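Local coordinates for putative transcriptional regulator (Clostridium difficile, PDB 3QI7), which is of unknown function but has a fold like that of periplasmic binding proteins and may bind a small ligand, perhaps a sugar, at residues Met35-Tyr39 / Ile315-Thr319; Asp85-Ile91 / Arg111-Ile117; Arg150-Met154 / Ile365-Ile370. All blocks are in the same frame, centred on the assembly; numbering follows the deposited sequence. Where two conformers were deposited one is given.

Contact 1 (Met35-Tyr39 / Ile315-Thr319)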
loop_
_atom_site.group_PDB
_atom_site.type_symbol
_atom_site.label_atom_id
_atom_site.label_comp_id
_atom_site.label_asym_id
_atom_site.label_seq_id
_atom_site.Cartn_x
_atom_site.Cartn_y
_atom_site.Cartn_z
HETATM N N MSE A 35 15.839 3.513 3.172
HETATM C CA MSE A 35 15.848 3.795 4.603
HETATM C C MSE A 35 17.161 3.359 5.257
HETATM O O MSE A 35 17.660 4.020 6.159
HETATM C CB MSE A 35 14.677 3.108 5.279
HETATM C CG MSE A 35 13.289 3.527 4.750
HETATM SE SE MSE A 35 12.605 5.038 5.757
HETATM C CE MSE A 35 12.264 4.191 7.452
ATOM N N ALA A 36 17.709 2.242 4.796
ATOM C CA ALA A 36 19.028 1.787 5.211
ATOM C C ALA A 36 20.104 2.853 5.009
ATOM O O ALA A 36 20.931 3.076 5.901
ATOM C CB ALA A 36 19.422 0.511 4.457
ATOM N N LYS A 37 20.103 3.467 3.829
ATOM C CA LYS A 37 21.062 4.516 3.497
ATOM C C LYS A 37 20.836 5.753 4.378
ATOM O O LYS A 37 21.780 6.332 4.890
ATOM C CB LYS A 37 21.000 4.848 2.007
ATOM C CG LYS A 37 22.111 5.749 1.508
ATOM N N GLU A 38 19.591 6.129 4.590
ATOM C CA GLU A 38 19.229 7.252 5.472
ATOM C C GLU A 38 19.820 7.052 6.862
ATOM O O GLU A 38 20.413 7.951 7.439
ATOM C CB GLU A 38 17.688 7.372 5.537
ATOM C CG GLU A 38 17.090 8.451 6.457
ATOM C CD GLU A 38 15.563 8.594 6.274
ATOM O OE1 GLU A 38 15.118 8.853 5.135
ATOM O OE2 GLU A 38 14.801 8.436 7.259
ATOM N N TYR A 39 19.631 5.850 7.407
ATOM C CA TYR A 39 20.125 5.548 8.745
ATOM C C TYR A 39 21.667 5.557 8.743
ATOM O O TYR A 39 22.278 5.985 9.716
ATOM C CB TYR A 39 19.590 4.198 9.264
ATOM C CG TYR A 39 18.176 4.238 9.822
ATOM C CD1 TYR A 39 17.319 5.323 9.585
ATOM C CD2 TYR A 39 17.678 3.172 10.574
ATOM C CE1 TYR A 39 16.024 5.350 10.103
ATOM C CE2 TYR A 39 16.384 3.193 11.092
ATOM C CZ TYR A 39 15.564 4.280 10.856
ATOM O OH TYR A 39 14.290 4.315 11.376
ATOM N N ILE A 315 9.197 0.860 9.977
ATOM C CA ILE A 315 10.614 1.062 10.366
ATOM C C ILE A 315 10.769 2.237 11.371
ATOM O O ILE A 315 11.460 2.107 12.383
ATOM C CB ILE A 315 11.508 1.261 9.121
ATOM C CG1 ILE A 315 11.542 -0.037 8.297
ATOM C CG2 ILE A 315 12.938 1.688 9.528
ATOM C CD1 ILE A 315 11.905 0.183 6.859
ATOM N N TYR A 316 10.137 3.370 11.079
ATOM C CA TYR A 316 10.202 4.551 11.947
ATOM C C TYR A 316 9.615 4.255 13.316
ATOM O O TYR A 316 10.145 4.710 14.334
ATOM C CB TYR A 316 9.453 5.749 11.333
ATOM C CG TYR A 316 10.175 6.490 10.215
ATOM C CD1 TYR A 316 11.517 6.828 10.304
ATOM C CD2 TYR A 316 9.499 6.874 9.093
ATOM C CE1 TYR A 316 12.170 7.529 9.261
ATOM C CE2 TYR A 316 10.125 7.554 8.062
ATOM C CZ TYR A 316 11.457 7.884 8.150
ATOM O OH TYR A 316 12.033 8.557 7.097
ATOM N N LEU A 317 8.527 3.482 13.353
ATOM C CA LEU A 317 7.873 3.118 14.606
ATOM C C LEU A 317 8.769 2.203 15.426
ATOM O O LEU A 317 8.938 2.409 16.641
ATOM C CB LEU A 317 6.543 2.401 14.311
ATOM C CG LEU A 317 5.351 2.510 15.245
ATOM C CD1 LEU A 317 5.132 3.928 15.808
ATOM C CD2 LEU A 317 4.120 2.018 14.455
ATOM N N ALA A 318 9.300 1.165 14.778
ATOM C CA ALA A 318 10.209 0.240 15.459
ATOM C C ALA A 318 11.372 1.012 16.092
ATOM O O ALA A 318 11.680 0.843 17.264
ATOM C CB ALA A 318 10.742 -0.830 14.491
ATOM N N THR A 319 12.022 1.867 15.315
ATOM C CA THR A 319 13.139 2.695 15.828
ATOM C C THR A 319 12.741 3.531 17.059
ATOM O O THR A 319 13.459 3.573 18.078
ATOM C CB THR A 319 13.680 3.600 14.703
ATOM O OG1 THR A 319 14.133 2.762 13.634
ATOM C CG2 THR A 319 14.836 4.496 15.201
#
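M35, E38 and Y39 reach from one helix to I315, Y316 and T319 on another, a worked case of how long side chains bridge two helices too far apart for close backbone packing. The segment axes stay 12.7 Å apart, their directions differing by 38°.

Apolar and aromatic contacts centre on M35, a selenomethionine. Its chain bends at chi2 and again at chi3 (-69°), swinging CE over the middle of the Y316 ring. There CE lies 3.8 Å from the centroid of that ring and 9° off its normal, a CH-pi contact over one face. SE sits more obliquely, 4.4 Å from the same Y316 centroid, completing a Met-aromatic pair. M35 and I315 meet tip to tip, and the 3.3 Å between M35 CE and I315 CG2 is tighter than ordinary van der Waals contact. I315 CG2 also packs against Y39, 3.9 Å from its CZ.

Polar contacts finish the bridge at the ring hydroxyls. Y39 comes from the direction opposite to T319, and its OH lies 2.7 Å from T319 OG1, near the ring plane; either hydroxyl may donate. Y316 OH donates to the syn lone pair of E38 OE2 at 2.8 Å; E38 was modelled in two conformers, and the bond is described for one of them, so it may not be permanent.

M35 and Y39 also rest on I59 of strand 57-63, while I315 and T319 rest on strand 13-19. Helices 26-42 and 306-324 thus lie together on neighbouring parallel strands, as in the layered alpha/beta lobes of periplasmic binding protein-like folds.

Contact 2 (Asp85-Ile91 / Arg111-Ile117)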
loop_
_atom_site.group_PDB
_atom_site.type_symbol
_atom_site.label_atom_id
_atom_site.label_comp_id
_atom_site.label_asym_id
_atom_site.label_seq_id
_atom_site.Cartn_x
_atom_site.Cartn_y
_atom_site.Cartn_z
ATOM N N ASP A 85 21.125 -12.937 16.518
ATOM C CA ASP A 85 21.846 -11.677 16.464
ATOM C C ASP A 85 21.370 -10.834 17.643
ATOM O O ASP A 85 20.229 -10.351 17.662
ATOM C CB ASP A 85 21.587 -10.998 15.113
ATOM C CG ASP A 85 22.425 -9.748 14.885
ATOM O OD1 ASP A 85 22.764 -9.025 15.859
ATOM O OD2 ASP A 85 22.721 -9.469 13.694
ATOM N N LYS A 86 22.262 -10.662 18.614
ATOM C CA LYS A 86 21.995 -9.957 19.858
ATOM C C LYS A 86 21.636 -8.478 19.674
ATOM O O LYS A 86 21.033 -7.865 20.563
ATOM C CB LYS A 86 23.221 -10.104 20.775
ATOM C CG LYS A 86 23.118 -9.444 22.136
ATOM C CD LYS A 86 23.928 -10.230 23.184
ATOM C CE LYS A 86 24.336 -9.381 24.382
ATOM N NZ LYS A 86 23.297 -8.381 24.779
ATOM N N GLU A 87 22.004 -7.905 18.529
ATOM C CA GLU A 87 21.760 -6.491 18.267
ATOM C C GLU A 87 20.392 -6.225 17.610
ATOM O O GLU A 87 19.907 -5.096 17.655
ATOM C CB GLU A 87 22.889 -5.933 17.385
ATOM C CG GLU A 87 24.285 -6.168 17.979
ATOM C CD GLU A 87 25.355 -5.337 17.285
ATOM O OE1 GLU A 87 25.436 -5.404 16.044
ATOM O OE2 GLU A 87 26.103 -4.615 17.981
ATOM N N VAL A 88 19.795 -7.257 17.004
ATOM C CA VAL A 88 18.441 -7.183 16.448
ATOM C C VAL A 88 17.431 -6.989 17.571
ATOM O O VAL A 88 17.244 -7.873 18.430
ATOM C CB VAL A 88 18.073 -8.438 15.595
ATOM C CG1 VAL A 88 16.581 -8.401 15.138
ATOM C CG2 VAL A 88 18.982 -8.538 14.369
ATOM N N GLN A 89 16.792 -5.812 17.556
ATOM C CA GLN A 89 15.810 -5.439 18.554
ATOM C C GLN A 89 14.385 -5.272 18.002
ATOM O O GLN A 89 13.441 -5.128 18.785
ATOM C CB GLN A 89 16.255 -4.163 19.260
ATOM C CG GLN A 89 17.584 -4.288 19.981
ATOM C CD GLN A 89 17.512 -5.252 21.149
ATOM O OE1 GLN A 89 16.436 -5.482 21.692
ATOM N NE2 GLN A 89 18.653 -5.829 21.536
ATOM N N ALA A 90 14.220 -5.321 16.674
ATOM C CA ALA A 90 12.890 -5.340 16.091
ATOM C C ALA A 90 12.924 -6.048 14.740
ATOM O O ALA A 90 13.947 -6.021 14.032
ATOM C CB ALA A 90 12.335 -3.904 15.954
ATOM N N ILE A 91 11.820 -6.712 14.411
ATOM C CA ILE A 91 11.644 -7.318 13.088
ATOM C C ILE A 91 10.362 -6.807 12.426
ATOM O O ILE A 91 9.274 -6.954 12.979
ATOM C CB ILE A 91 11.608 -8.870 13.146
ATOM C CG1 ILE A 91 12.873 -9.423 13.809
ATOM C CG2 ILE A 91 11.473 -9.445 11.736
ATOM C CD1 ILE A 91 12.806 -10.922 14.111
ATOM N N ARG A 111 13.233 -14.878 21.943
ATOM C CA ARG A 111 13.594 -13.511 22.308
ATOM C C ARG A 111 12.326 -12.675 22.530
ATOM O O ARG A 111 11.915 -11.918 21.634
ATOM C CB ARG A 111 14.425 -12.867 21.169
ATOM C CG ARG A 111 15.786 -13.545 20.859
ATOM C CD ARG A 111 16.939 -13.054 21.752
ATOM N NE ARG A 111 17.141 -11.606 21.663
ATOM C CZ ARG A 111 17.715 -10.957 20.647
ATOM N NH1 ARG A 111 18.168 -11.610 19.580
ATOM N NH2 ARG A 111 17.816 -9.622 20.688
ATOM N N PRO A 112 11.724 -12.772 23.728
ATOM C CA PRO A 112 10.497 -12.030 24.047
ATOM C C PRO A 112 10.566 -10.519 23.827
ATOM O O PRO A 112 9.527 -9.892 23.572
ATOM C CB PRO A 112 10.278 -12.325 25.544
ATOM C CG PRO A 112 11.015 -13.580 25.800
ATOM C CD PRO A 112 12.185 -13.593 24.862
ATOM N N GLU A 113 11.762 -9.936 23.907
ATOM C CA GLU A 113 11.911 -8.473 23.847
ATOM C C GLU A 113 11.949 -7.880 22.417
ATOM O O GLU A 113 11.774 -6.674 22.245
ATOM C CB GLU A 113 13.140 -8.030 24.656
ATOM C CG GLU A 113 14.501 -8.130 23.929
ATOM C CD GLU A 113 15.071 -9.548 23.803
ATOM O OE1 GLU A 113 14.408 -10.548 24.156
ATOM O OE2 GLU A 113 16.211 -9.651 23.320
ATOM N N ILE A 114 12.192 -8.714 21.407
ATOM C CA ILE A 114 12.155 -8.249 20.018
ATOM C C ILE A 114 10.742 -7.758 19.655
ATOM O O ILE A 114 9.758 -8.468 19.824
ATOM C CB ILE A 114 12.637 -9.345 19.012
ATOM C CG1 ILE A 114 14.124 -9.639 19.238
ATOM C CG2 ILE A 114 12.401 -8.910 17.556
ATOM C CD1 ILE A 114 14.815 -10.524 18.142
ATOM N N ILE A 115 10.668 -6.528 19.147
ATOM C CA ILE A 115 9.416 -5.921 18.721
ATOM C C ILE A 115 9.098 -6.428 17.328
ATOM O O ILE A 115 9.893 -6.229 16.417
ATOM C CB ILE A 115 9.583 -4.416 18.680
ATOM C CG1 ILE A 115 9.839 -3.909 20.103
ATOM C CG2 ILE A 115 8.349 -3.743 18.085
ATOM C CD1 ILE A 115 10.068 -2.423 20.163
ATOM N N THR A 116 7.964 -7.096 17.159
ATOM C CA THR A 116 7.559 -7.599 15.834
ATOM C C THR A 116 6.416 -6.792 15.211
ATOM O O THR A 116 5.452 -6.437 15.887
ATOM C CB THR A 116 7.168 -9.093 15.925
ATOM O OG1 THR A 116 6.217 -9.276 16.979
ATOM C CG2 THR A 116 8.432 -9.954 16.183
ATOM N N ILE A 117 6.538 -6.492 13.917
ATOM C CA ILE A 117 5.612 -5.618 13.231
ATOM C C ILE A 117 5.314 -6.189 11.837
ATOM O O ILE A 117 6.246 -6.475 11.069
ATOM C CB ILE A 117 6.200 -4.192 13.065
ATOM C CG1 ILE A 117 6.746 -3.658 14.390
ATOM C CG2 ILE A 117 5.165 -3.227 12.429
ATOM C CD1 ILE A 117 7.229 -2.251 14.332
HETATM O O HOH W 1 18.087 -8.097 23.662
#
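A90 and I91 pair with I115 and T116 as adjacent parallel strands, the tightly knit part of this contact. I91 is gripped at both backbone ends: its N donates to I115 O at 2.8 Å, and its O accepts from I117 N at 2.9 Å. I115 N reaches back to Q89 O over 3.1 Å. On one face of the sheet A90 CB lies 3.9 Å from I115 CB; on the other, I91 CG1 packs 3.8 Å from I114 CG2, beside V107 of helix 101-110.

Toward the N-terminal ends the ladder gives way to two turns joined by R111. Bent at chi2 and chi3, it sends NH1 to D85 O at 3.1 Å, from above the carbonyl plane, while V88 N approaches that oxygen from the opposite face. NH2 makes a weak bond to V88 O. I114 CD1 lies over one guanidinium face, and E113 OE2, in the guanidinium plane, forms a side-on salt bridge with R111 NE (2.7 Å) and NH2. A water joins E113 OE2 to Q89 NE2 at this wetter end.

The chemistry of the contact implies that backbone bonds set the register of this beta-alpha-beta unit, while E113 probably offsets the R111 charge and fixes its guanidinium for the turn carbonyls.

Contact 3 (Arg150-Met154 / Ile365-Ile370)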
loop_
_atom_site.group_PDB
_atom_site.type_symbol
_atom_site.label_atom_id
_atom_site.label_comp_id
_atom_site.label_asym_id
_atom_site.label_seq_id
_atom_site.Cartn_x
_atom_site.Cartn_y
_atom_site.Cartn_z
ATOM N N ARG A 150 -14.735 9.769 -2.243
ATOM C CA ARG A 150 -13.803 10.661 -2.947
ATOM C C ARG A 150 -14.213 10.854 -4.395
ATOM O O ARG A 150 -14.049 11.960 -4.945
ATOM C CB ARG A 150 -12.335 10.181 -2.810
ATOM C CG ARG A 150 -11.763 10.447 -1.414
ATOM C CD ARG A 150 -10.310 9.925 -1.163
ATOM N NE ARG A 150 -9.977 10.095 0.255
ATOM C CZ ARG A 150 -8.851 9.723 0.848
ATOM N NH1 ARG A 150 -7.838 9.191 0.162
ATOM N NH2 ARG A 150 -8.733 9.904 2.150
ATOM N N SER A 151 -14.758 9.798 -5.016
ATOM C CA SER A 151 -15.416 9.897 -6.318
ATOM C C SER A 151 -16.573 10.937 -6.342
ATOM O O SER A 151 -16.633 11.815 -7.240
ATOM C CB SER A 151 -15.958 8.500 -6.746
ATOM O OG SER A 151 -14.888 7.590 -6.951
ATOM N N LYS A 152 -17.471 10.831 -5.352
ATOM C CA LYS A 152 -18.597 11.767 -5.182
ATOM C C LYS A 152 -18.065 13.211 -5.069
ATOM O O LYS A 152 -18.557 14.104 -5.753
ATOM C CB LYS A 152 -19.450 11.407 -3.930
ATOM C CG LYS A 152 -20.755 12.233 -3.758
ATOM C CD LYS A 152 -21.901 11.694 -4.589
ATOM C CE LYS A 152 -23.124 12.574 -4.551
ATOM N NZ LYS A 152 -24.305 11.772 -4.965
ATOM N N GLU A 153 -17.032 13.402 -4.267
ATOM C CA GLU A 153 -16.481 14.744 -3.971
ATOM C C GLU A 153 -15.877 15.382 -5.212
ATOM O O GLU A 153 -15.882 16.607 -5.365
ATOM C CB GLU A 153 -15.469 14.691 -2.856
ATOM C CG GLU A 153 -16.127 14.242 -1.552
ATOM C CD GLU A 153 -15.157 13.789 -0.468
ATOM O OE1 GLU A 153 -13.969 14.101 -0.551
ATOM O OE2 GLU A 153 -15.583 13.106 0.497
HETATM N N MSE A 154 -15.394 14.546 -6.103
HETATM C CA MSE A 154 -14.826 15.013 -7.376
HETATM C C MSE A 154 -15.883 15.278 -8.435
HETATM O O MSE A 154 -15.537 15.630 -9.567
HETATM C CB MSE A 154 -13.798 13.983 -7.865
HETATM C CG MSE A 154 -12.603 13.927 -6.944
HETATM SE SE MSE A 154 -11.292 12.601 -7.377
HETATM C CE MSE A 154 -10.388 13.555 -8.822
ATOM N N ILE A 365 -5.832 4.552 5.866
ATOM C CA ILE A 365 -6.144 5.146 4.572
ATOM C C ILE A 365 -5.412 6.463 4.595
ATOM O O ILE A 365 -5.520 7.186 5.570
ATOM C CB ILE A 365 -7.676 5.454 4.373
ATOM C CG1 ILE A 365 -8.527 4.170 4.425
ATOM C CG2 ILE A 365 -7.918 6.232 3.035
ATOM C CD1 ILE A 365 -8.248 3.156 3.333
ATOM N N LEU A 366 -4.662 6.772 3.554
ATOM C CA LEU A 366 -3.956 8.070 3.501
ATOM C C LEU A 366 -4.873 9.163 2.968
ATOM O O LEU A 366 -5.846 8.869 2.282
ATOM C CB LEU A 366 -2.720 7.965 2.592
ATOM C CG LEU A 366 -1.699 6.963 3.103
ATOM C CD1 LEU A 366 -0.516 6.854 2.106
ATOM C CD2 LEU A 366 -1.214 7.382 4.501
ATOM N N SER A 367 -4.546 10.411 3.285
ATOM C CA SER A 367 -5.248 11.558 2.748
ATOM C C SER A 367 -5.153 11.579 1.251
ATOM O O SER A 367 -4.206 11.093 0.658
ATOM C CB SER A 367 -4.714 12.881 3.288
ATOM O OG SER A 367 -5.204 13.105 4.591
ATOM N N GLN A 368 -6.185 12.141 0.655
ATOM C CA GLN A 368 -6.319 12.213 -0.773
ATOM C C GLN A 368 -5.298 13.173 -1.364
ATOM O O GLN A 368 -5.063 14.250 -0.847
ATOM C CB GLN A 368 -7.720 12.720 -1.126
ATOM C CG GLN A 368 -7.969 12.772 -2.607
ATOM C CD GLN A 368 -9.329 13.345 -2.954
ATOM O OE1 GLN A 368 -9.752 14.330 -2.373
ATOM N NE2 GLN A 368 -9.959 12.788 -3.964
ATOM N N LEU A 369 -4.754 12.804 -2.510
ATOM C CA LEU A 369 -4.013 13.756 -3.332
ATOM C C LEU A 369 -4.740 13.871 -4.646
ATOM O O LEU A 369 -5.082 12.850 -5.244
ATOM C CB LEU A 369 -2.567 13.262 -3.525
ATOM C CG LEU A 369 -1.728 14.090 -4.516
ATOM C CD1 LEU A 369 -1.422 15.484 -3.928
ATOM C CD2 LEU A 369 -0.438 13.349 -4.871
ATOM N N ILE A 370 -5.025 15.101 -5.083
ATOM C CA ILE A 370 -5.636 15.307 -6.397
ATOM C C ILE A 370 -4.580 15.986 -7.257
ATOM O O ILE A 370 -3.977 16.960 -6.855
ATOM C CB ILE A 370 -6.953 16.139 -6.334
ATOM C CG1 ILE A 370 -8.030 15.418 -5.495
ATOM C CG2 ILE A 370 -7.479 16.390 -7.733
ATOM C CD1 ILE A 370 -9.199 16.286 -5.085
HETATM O O HOH W 2 -7.649 9.332 5.052
HETATM O O HOH W 3 -12.301 15.071 -2.753
#
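R150 and Q368 lie side by side, pointing in opposite senses, joining the last turn of helix 140-153 to strand 361-370 in a periplasmic binding protein-like fold. The strand is parallel to strand 134-137 in the larger sheet, and the helix leads on to strand 159-164 of the separate three-stranded sheet, so the contact ties the C-terminal strand to the connection between the two sheets.

R150 leaves the helix fully stretched, with chi2, chi3 and chi4 all near 180°, and this straight reach carries its guanidinium to the break in the strand around S367 and Q368. NH1 and NH2 both close end-on upon one acceptor. NH1 lies 2.9 Å from L366 O, in the carbonyl plane, and NH2 lies 3.1 Å from L366 O, tilted from that plane. As the oxygen sits at the guanidinium edge, the paired bonds should resist rotation of the group.

Q368 runs the other way, its CG anti to the backbone N (chi1 -178°) and the rest of its chain extended. Its methylenes lie along the arginine shaft, Q368 CB 3.7 Å from R150 NE, while its amide and the guanidinium are turned 34° apart. The backbone N of Q368 stands over one face of the guanidinium, a donor placed above donors and making no hydrogen bond to them.

M154, a selenomethionine, crosses Q368 obliquely, bringing SE 3.7 Å from Q368 NE2. Its CE goes on to meet I370 CG2 at 4.2 Å, the looser, apolar end of the contact.

Two waters add further links. One molecule donates to I365 O and bonds weakly to R150 NH2; another donates both to E153 OE1 and to Q368 OE1, 2.7 Å from the latter.

The three contacts show how chemistry follows place in a fold. Contact 1 is buried, and side chains alone bridge its helices; contacts 2 and 3 are partly buried and recruit water at their edges. Contacts 1 and 2 adjoin, since A318 CB of helix 306-324 packs 3.8 Å from A90 CB and equally close to I117 CD1, so the helix that meets M35 and Y39 also covers the paired strands. Contact 3 lies on the other side of the chain's centre from contact 2, about 37 Å away between centres, yet both reach the same large sheet. Each of these two uses an arginine on backbone carbonyls, but only contact 2 has a strand ladder.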